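Long-range contact in CRISPR-associated protein, Cse1 family (Acidimicrobium ferrooxidans, PDB 4H3T), which probably serves as the large Cse1 subunit of a type I-E CRISPR Cascade complex, which helps to recognise invading DNA: residues Asp395-Thr407 and Phe470-Arg484. The protein carries 1 engineered substitution. Sequence-based numbering, arbitrary orientation.
Sequences DPAAATVAIDAVT and FLTGLANIDDLERPR
In the C-terminal helical bundle of this Cse1 protein, the first turns of helix 397-415 pack against the end of helix 445-473, the connecting loop and the start of helix 481-504, and Val-401 sits where these elements meet. Its two methyls divide the work. CG1, held between the backbone N and the carbonyl carbon (chi1 70°), meets Leu-474 tip to tip, 3.6 Å from its CD1, while CG2 lies over one face of the Arg-484 guanidinium. Small residues on the same helix let the larger partners come close to its backbone. Leu-474 CD1 also rests against Ala-402 CB, which Leu-471 CD1 approaches as well, and the CB of Ala-405 lies 3.5 Å from Phe-470 CE2. The edge of that ring faces the carbonyl O of Val-401 and the CA of Ala-402, and Trp-487 and Tyr-467 meet the ring from elsewhere in the bundle. Towards the helix start, Leu-480 CD1 presses on Ala-397 CB at 3.5 Å, a tight carbon contact. Here Asp-395 forms an Asx turn, its OD1 accepting from Ala-397 N, while across the contact Asp-479 OD1 caps Glu-481 N.

About one turn further along the helix, a salt bridge joins Asp-404 to Arg-484. The Arg-484 chain leaves with CG anti to the backbone N (chi1 -174°), slides past Val-401 in the opposite direction and bends at chi3. The guanidinium grips Asp-404 end-on, with its plane turned 67° from the carboxylate. NH1 has a second acceptor, the carbonyl O of Phe-532 at the end of helix 511-532, which helps fix the rotation of the group. Both bonds to Asp-404 converge on OD2 at its anti side but from opposite faces of the carboxylate: NH2 at 2.9 Å, and NH1, less straight, at 3.2 Å.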
loop_
_atom_site.group_PDB
_atom_site.type_symbol
_atom_site.label_atom_id
_atom_site.label_comp_id
_atom_site.label_asym_id
_atom_site.label_seq_id
_atom_site.Cartn_x
_atom_site.Cartn_y
_atom_site.Cartn_z
ATOM N N ASP A 395 25.206 -8.496 0.675
ATOM C CA ASP A 395 26.078 -7.375 0.271
ATOM C C ASP A 395 25.236 -6.104 0.333
ATOM O O ASP A 395 24.544 -5.760 -0.635
ATOM C CB ASP A 395 26.658 -7.579 -1.142
ATOM C CG ASP A 395 27.666 -6.522 -1.566
ATOM O OD1 ASP A 395 27.689 -5.407 -0.937
ATOM O OD2 ASP A 395 28.472 -6.813 -2.480
ATOM N N PRO A 396 25.340 -5.362 1.435
ATOM C CA PRO A 396 24.475 -4.196 1.621
ATOM C C PRO A 396 24.919 -2.899 0.948
ATOM O O PRO A 396 24.294 -1.891 1.236
ATOM C CB PRO A 396 24.468 -4.048 3.145
ATOM C CG PRO A 396 25.783 -4.454 3.541
ATOM C CD PRO A 396 26.153 -5.606 2.647
ATOM N N ALA A 397 25.941 -2.884 0.078
ATOM C CA ALA A 397 26.442 -1.629 -0.520
ATOM C C ALA A 397 25.371 -0.867 -1.346
ATOM O O ALA A 397 25.242 0.339 -1.222
ATOM C CB ALA A 397 27.670 -1.916 -1.386
ATOM N N ALA A 398 24.601 -1.544 -2.159
ATOM C CA ALA A 398 23.560 -0.915 -2.974
ATOM C C ALA A 398 22.447 -0.251 -2.101
ATOM O O ALA A 398 22.091 0.914 -2.318
ATOM C CB ALA A 398 22.979 -1.905 -3.924
ATOM N N ALA A 399 21.983 -0.957 -1.069
ATOM C CA ALA A 399 20.998 -0.413 -0.135
ATOM C C ALA A 399 21.592 0.790 0.634
ATOM O O ALA A 399 20.947 1.831 0.786
ATOM C CB ALA A 399 20.559 -1.488 0.835
ATOM N N THR A 400 22.855 0.678 1.032
ATOM C CA THR A 400 23.532 1.741 1.779
ATOM C C THR A 400 23.628 3.039 0.943
ATOM O O THR A 400 23.324 4.128 1.470
ATOM C CB THR A 400 24.913 1.269 2.255
ATOM O OG1 THR A 400 24.695 0.139 3.103
ATOM C CG2 THR A 400 25.697 2.360 3.047
ATOM N N VAL A 401 24.030 2.945 -0.332
ATOM C CA VAL A 401 24.093 4.161 -1.169
ATOM C C VAL A 401 22.664 4.707 -1.383
ATOM O O VAL A 401 22.456 5.940 -1.375
ATOM C CB VAL A 401 24.869 3.969 -2.513
ATOM C CG1 VAL A 401 24.133 3.077 -3.502
ATOM C CG2 VAL A 401 25.185 5.311 -3.152
ATOM N N ALA A 402 21.671 3.813 -1.595
ATOM C CA ALA A 402 20.275 4.294 -1.766
ATOM C C ALA A 402 19.773 5.062 -0.522
ATOM O O ALA A 402 19.198 6.131 -0.660
ATOM C CB ALA A 402 19.350 3.160 -2.051
ATOM N N ILE A 403 19.961 4.495 0.674
ATOM C CA ILE A 403 19.560 5.147 1.937
ATOM C C ILE A 403 20.380 6.433 2.164
ATOM O O ILE A 403 19.818 7.467 2.522
ATOM C CB ILE A 403 19.715 4.154 3.124
ATOM C CG1 ILE A 403 18.689 2.980 2.986
ATOM C CG2 ILE A 403 19.546 4.859 4.462
ATOM C CD1 ILE A 403 17.208 3.356 3.174
ATOM N N ASP A 404 21.687 6.373 1.947
ATOM C CA ASP A 404 22.551 7.536 2.140
ATOM C C ASP A 404 22.181 8.687 1.213
ATOM O O ASP A 404 22.399 9.847 1.559
ATOM C CB ASP A 404 24.014 7.199 1.955
ATOM C CG ASP A 404 24.601 6.339 3.036
ATOM O OD1 ASP A 404 23.916 6.111 4.044
ATOM O OD2 ASP A 404 25.739 5.859 2.851
ATOM N N ALA A 405 21.718 8.368 0.027
ATOM C CA ALA A 405 21.295 9.372 -0.969
ATOM C C ALA A 405 20.049 10.103 -0.492
ATOM O O ALA A 405 19.912 11.311 -0.721
ATOM C CB ALA A 405 21.039 8.713 -2.319
ATOM N N VAL A 406 19.151 9.383 0.176
ATOM C CA VAL A 406 17.952 9.970 0.780
ATOM C C VAL A 406 18.396 10.925 1.924
ATOM O O VAL A 406 17.917 12.033 2.022
ATOM C CB VAL A 406 16.952 8.885 1.299
ATOM C CG1 VAL A 406 15.787 9.541 2.032
ATOM C CG2 VAL A 406 16.428 8.062 0.147
ATOM N N THR A 407 19.327 10.472 2.765
ATOM C CA THR A 407 19.872 11.288 3.878
ATOM C C THR A 407 20.523 12.586 3.361
ATOM O O THR A 407 20.343 13.644 3.967
ATOM C CB THR A 407 20.902 10.506 4.682
ATOM O OG1 THR A 407 20.276 9.306 5.149
ATOM C CG2 THR A 407 21.456 11.321 5.866
ATOM N N PHE A 470 18.107 7.538 -10.313
ATOM C CA PHE A 470 19.303 7.123 -9.588
ATOM C C PHE A 470 19.107 5.715 -8.980
ATOM O O PHE A 470 19.951 4.841 -9.149
ATOM C CB PHE A 470 19.627 8.182 -8.469
ATOM C CG PHE A 470 20.355 7.671 -7.250
ATOM C CD1 PHE A 470 21.740 7.593 -7.227
ATOM C CD2 PHE A 470 19.647 7.220 -6.136
ATOM C CE1 PHE A 470 22.401 7.022 -6.129
ATOM C CE2 PHE A 470 20.293 6.649 -5.063
ATOM C CZ PHE A 470 21.669 6.566 -5.044
ATOM N N LEU A 471 17.960 5.491 -8.310
ATOM C CA LEU A 471 17.682 4.222 -7.670
ATOM C C LEU A 471 17.610 3.073 -8.704
ATOM O O LEU A 471 18.258 2.026 -8.521
ATOM C CB LEU A 471 16.361 4.316 -6.868
ATOM C CG LEU A 471 15.878 3.007 -6.197
ATOM C CD1 LEU A 471 16.856 2.575 -5.136
ATOM C CD2 LEU A 471 14.566 3.145 -5.508
ATOM N N THR A 472 16.897 3.299 -9.828
ATOM C CA THR A 472 16.816 2.299 -10.925
ATOM C C THR A 472 18.210 1.966 -11.457
ATOM O O THR A 472 18.494 0.790 -11.725
ATOM C CB THR A 472 15.860 2.790 -12.063
ATOM O OG1 THR A 472 14.531 2.792 -11.506
ATOM C CG2 THR A 472 15.877 1.895 -13.264
ATOM N N GLY A 473 19.069 2.974 -11.575
ATOM C CA GLY A 473 20.443 2.783 -12.116
ATOM C C GLY A 473 21.350 1.915 -11.256
ATOM O O GLY A 473 22.292 1.315 -11.771
ATOM N N LEU A 474 20.993 1.697 -9.974
ATOM C CA LEU A 474 21.823 0.881 -9.077
ATOM C C LEU A 474 21.747 -0.609 -9.433
ATOM O O LEU A 474 22.643 -1.347 -9.080
ATOM C CB LEU A 474 21.463 1.067 -7.611
ATOM C CG LEU A 474 21.568 2.448 -7.059
ATOM C CD1 LEU A 474 21.227 2.453 -5.565
ATOM C CD2 LEU A 474 22.946 3.059 -7.275
ATOM N N ALA A 475 20.784 -1.008 -10.234
ATOM C CA ALA A 475 20.645 -2.387 -10.685
ATOM C C ALA A 475 21.851 -2.913 -11.483
ATOM O O ALA A 475 22.111 -4.128 -11.472
ATOM C CB ALA A 475 19.421 -2.514 -11.564
ATOM N N ASN A 476 22.522 -2.053 -12.260
ATOM C CA ASN A 476 23.588 -2.538 -13.140
ATOM C C ASN A 476 24.966 -1.932 -12.865
ATOM O O ASN A 476 25.768 -1.827 -13.790
ATOM C CB ASN A 476 23.212 -2.191 -14.573
ATOM C CG ASN A 476 21.895 -2.710 -15.028
ATOM O OD1 ASN A 476 21.085 -1.941 -15.542
ATOM N ND2 ASN A 476 21.669 -4.012 -14.901
ATOM N N ILE A 477 25.251 -1.566 -11.638
ATOM C CA ILE A 477 26.517 -0.918 -11.274
ATOM C C ILE A 477 27.304 -1.762 -10.265
ATOM O O ILE A 477 26.763 -2.195 -9.242
ATOM C CB ILE A 477 26.266 0.509 -10.683
ATOM C CG1 ILE A 477 25.617 1.415 -11.737
ATOM C CG2 ILE A 477 27.625 1.139 -10.190
ATOM C CD1 ILE A 477 25.102 2.768 -11.142
ATOM N N ASP A 478 28.563 -1.913 -10.527
ATOM C CA ASP A 478 29.534 -2.644 -9.696
ATOM C C ASP A 478 30.169 -1.629 -8.747
ATOM O O ASP A 478 29.913 -1.694 -7.553
ATOM C CB ASP A 478 30.545 -3.360 -10.609
ATOM C CG ASP A 478 31.695 -4.121 -9.921
ATOM O OD1 ASP A 478 32.753 -4.375 -10.611
ATOM O OD2 ASP A 478 31.533 -4.494 -8.719
ATOM N N ASP A 479 30.821 -0.610 -9.268
ATOM C CA ASP A 479 31.421 0.448 -8.431
ATOM C C ASP A 479 30.399 1.525 -8.062
ATOM O O ASP A 479 30.213 2.503 -8.781
ATOM C CB ASP A 479 32.645 1.105 -9.111
ATOM C CG ASP A 479 33.412 2.075 -8.181
ATOM O OD1 ASP A 479 32.921 2.338 -7.031
ATOM O OD2 ASP A 479 34.502 2.561 -8.591
ATOM N N LEU A 480 29.847 1.400 -6.862
ATOM C CA LEU A 480 28.795 2.271 -6.362
ATOM C C LEU A 480 29.324 3.637 -5.892
ATOM O O LEU A 480 28.528 4.489 -5.544
ATOM C CB LEU A 480 28.008 1.567 -5.237
ATOM C CG LEU A 480 27.283 0.300 -5.701
ATOM C CD1 LEU A 480 27.089 -0.646 -4.566
ATOM C CD2 LEU A 480 25.962 0.616 -6.379
ATOM N N GLU A 481 30.633 3.890 -5.941
ATOM C CA GLU A 481 31.146 5.218 -5.597
ATOM C C GLU A 481 30.756 6.263 -6.688
ATOM O O GLU A 481 30.618 7.438 -6.403
ATOM C CB GLU A 481 32.694 5.197 -5.408
ATOM C CG GLU A 481 33.116 5.907 -4.131
ATOM C CD GLU A 481 33.199 4.977 -2.932
ATOM O OE1 GLU A 481 34.336 4.713 -2.471
ATOM O OE2 GLU A 481 32.144 4.443 -2.513
ATOM N N ARG A 482 30.558 5.822 -7.926
ATOM C CA ARG A 482 30.197 6.701 -9.042
ATOM C C ARG A 482 28.779 7.258 -8.879
ATOM O O ARG A 482 28.645 8.472 -8.805
ATOM C CB ARG A 482 30.369 5.924 -10.346
ATOM C CG ARG A 482 30.263 6.732 -11.609
ATOM C CD ARG A 482 30.606 5.820 -12.782
ATOM N NE ARG A 482 31.945 5.212 -12.668
ATOM C CZ ARG A 482 33.085 5.742 -13.113
ATOM N NH1 ARG A 482 33.087 6.924 -13.728
ATOM N NH2 ARG A 482 34.234 5.095 -12.949
ATOM N N PRO A 483 27.715 6.450 -8.709
ATOM C CA PRO A 483 26.389 7.054 -8.530
ATOM C C PRO A 483 26.287 7.908 -7.243
ATOM O O PRO A 483 25.518 8.861 -7.192
ATOM C CB PRO A 483 25.460 5.842 -8.521
ATOM C CG PRO A 483 26.330 4.662 -8.174
ATOM C CD PRO A 483 27.608 4.981 -8.823
ATOM N N ARG A 484 27.091 7.581 -6.222
ATOM C CA ARG A 484 27.189 8.346 -4.962
ATOM C C ARG A 484 27.692 9.767 -5.302
ATOM O O ARG A 484 27.027 10.746 -4.973
ATOM C CB ARG A 484 28.145 7.600 -3.997
ATOM C CG ARG A 484 28.256 8.158 -2.604
ATOM C CD ARG A 484 29.144 7.263 -1.725
ATOM N NE ARG A 484 28.436 6.123 -1.107
ATOM C CZ ARG A 484 27.747 6.151 0.029
ATOM N NH1 ARG A 484 27.623 7.277 0.713
ATOM N NH2 ARG A 484 27.218 5.045 0.512
#